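Local coordinates for protein mannose recognizing lectin (Marasmius oreades, PDB 4PDT) that probably binds carbohydrates, mannose among them, as a fungal lectin of the bulb-type family built from three four-stranded antiparallel beta-sheets, at residues 66-71 with 83-88. Sequence-based numbering, arbitrary orientation.
Sequences DGNCVG and ATNGDD
With chi1 at -150°, N68 carries its amide on the far side from its own backbone N, and OD1 reaches the backbone of A83. A chi1 of 45° turns the hydroxyl of T84 back over its own backbone, toward G67. T84 OG1 then donates to G67 O over 2.6 Å, approaching slightly off the carbonyl plane. The hydroxyl suits this buried place because it can also bond to the hydroxyl of T82. N68 OD1 accepts from A83 N at 2.8 Å in a rather bent bond; asparagine suits the place because its short amide offers a carbonyl oxygen to A83 N. Its amide lies alongside that of N85, the planes 20° apart, with no bond between them.

Farther along, G86 N donates to D66 O at 3.1 Å, and N85 CA makes a CH...O contact with the same oxygen. G67, having no side chain, lets the two backbones come this close, and its backbone angles, with phi strongly positive, are ones a glycine adopts easily. D66 shapes the turn from within, OD1 accepting from N68 N at 2.9 Å in an Asx turn.

Beyond the turn, strand 69-72 runs between strands 60-63 and 78-81 in one of the three sheets of the beta-prism II fold, as in bulb-type lectins. The 83-88 loop leaves 78-81 for strand 92-95 of the next sheet, and T84 packs on V111 and W112 of strand 110-113.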
loop_
_atom_site.group_PDB
_atom_site.type_symbol
_atom_site.label_atom_id
_atom_site.label_comp_id
_atom_site.label_asym_id
_atom_site.label_seq_id
_atom_site.Cartn_x
_atom_site.Cartn_y
_atom_site.Cartn_z
ATOM N N ASP A 66 14.612 -1.195 1.871
ATOM C CA ASP A 66 15.828 -1.769 2.449
ATOM C C ASP A 66 15.868 -3.301 2.313
ATOM O O ASP A 66 16.877 -3.907 2.663
ATOM C CB ASP A 66 16.071 -1.342 3.894
ATOM C CG ASP A 66 15.080 -1.942 4.906
ATOM O OD1 ASP A 66 14.131 -2.684 4.519
ATOM O OD2 ASP A 66 15.312 -1.646 6.126
ATOM N N GLY A 67 14.809 -3.857 1.759
ATOM C CA GLY A 67 14.739 -5.290 1.513
ATOM C C GLY A 67 14.065 -6.071 2.616
ATOM O O GLY A 67 13.797 -7.262 2.449
ATOM N N ASN A 68 13.766 -5.429 3.744
ATOM C CA ASN A 68 13.056 -6.098 4.808
ATOM C C ASN A 68 11.583 -6.030 4.550
ATOM O O ASN A 68 11.098 -4.972 4.132
ATOM C CB ASN A 68 13.380 -5.466 6.159
ATOM C CG ASN A 68 13.299 -6.452 7.316
ATOM O OD1 ASN A 68 12.757 -7.567 7.199
ATOM N ND2 ASN A 68 13.860 -6.034 8.438
ATOM N N CYS A 69 10.817 -7.099 4.719
ATOM C CA CYS A 69 9.374 -7.110 4.627
ATOM C C CYS A 69 8.874 -7.122 6.063
ATOM O O CYS A 69 9.185 -8.037 6.828
ATOM C CB CYS A 69 8.840 -8.312 3.836
ATOM S SG CYS A 69 7.042 -8.354 3.707
ATOM N N VAL A 70 8.115 -6.095 6.477
ATOM C CA VAL A 70 7.829 -5.844 7.879
ATOM C C VAL A 70 6.376 -5.583 8.121
ATOM O O VAL A 70 5.741 -4.808 7.365
ATOM C CB VAL A 70 8.656 -4.652 8.421
ATOM C CG1 VAL A 70 8.418 -4.475 9.897
ATOM C CG2 VAL A 70 10.131 -4.860 8.122
ATOM N N GLY A 71 5.816 -6.241 9.132
ATOM C CA GLY A 71 4.464 -5.979 9.589
ATOM C C GLY A 71 4.547 -4.961 10.732
ATOM O O GLY A 71 5.463 -5.021 11.577
ATOM N N ALA A 83 13.362 -10.178 7.818
ATOM C CA ALA A 83 14.773 -10.001 8.114
ATOM C C ALA A 83 15.622 -10.313 6.883
ATOM O O ALA A 83 16.730 -10.858 6.984
ATOM C CB ALA A 83 15.194 -10.832 9.313
ATOM N N THR A 84 15.154 -9.791 5.741
ATOM C CA THR A 84 15.760 -9.995 4.437
ATOM C C THR A 84 16.528 -8.741 3.917
ATOM O O THR A 84 16.972 -8.704 2.769
ATOM C CB THR A 84 14.713 -10.447 3.431
ATOM O OG1 THR A 84 13.531 -9.635 3.572
ATOM C CG2 THR A 84 14.298 -11.869 3.691
ATOM N N ASN A 85 16.702 -7.727 4.771
ATOM C CA ASN A 85 17.382 -6.531 4.332
ATOM C C ASN A 85 18.740 -6.795 3.719
ATOM O O ASN A 85 19.540 -7.593 4.205
ATOM C CB ASN A 85 17.424 -5.451 5.416
ATOM C CG ASN A 85 17.922 -5.938 6.767
ATOM O OD1 ASN A 85 18.825 -5.309 7.362
ATOM N ND2 ASN A 85 17.255 -6.931 7.331
ATOM N N GLY A 86 18.970 -6.149 2.586
ATOM C CA GLY A 86 20.187 -6.244 1.810
ATOM C C GLY A 86 20.172 -5.234 0.662
ATOM O O GLY A 86 19.322 -4.353 0.647
ATOM N N ASP A 87 21.125 -5.364 -0.262
ATOM C CA ASP A 87 21.284 -4.419 -1.359
ATOM C C ASP A 87 20.883 -4.984 -2.721
ATOM O O ASP A 87 20.943 -4.255 -3.722
ATOM C CB ASP A 87 22.743 -3.930 -1.448
ATOM C CG ASP A 87 23.196 -3.147 -0.219
ATOM O OD1 ASP A 87 22.394 -2.371 0.365
ATOM O OD2 ASP A 87 24.403 -3.233 0.089
ATOM N N ASP A 88 20.295 -6.178 -2.744
ATOM C CA ASP A 88 19.872 -6.811 -3.980
ATOM C C ASP A 88 18.485 -6.350 -4.414
ATOM O O ASP A 88 17.586 -7.192 -4.654
ATOM C CB ASP A 88 19.885 -8.352 -3.830
ATOM C CG ASP A 88 21.278 -8.913 -3.749
ATOM O OD1 ASP A 88 22.181 -8.182 -4.229
ATOM O OD2 ASP A 88 21.476 -10.054 -3.246
#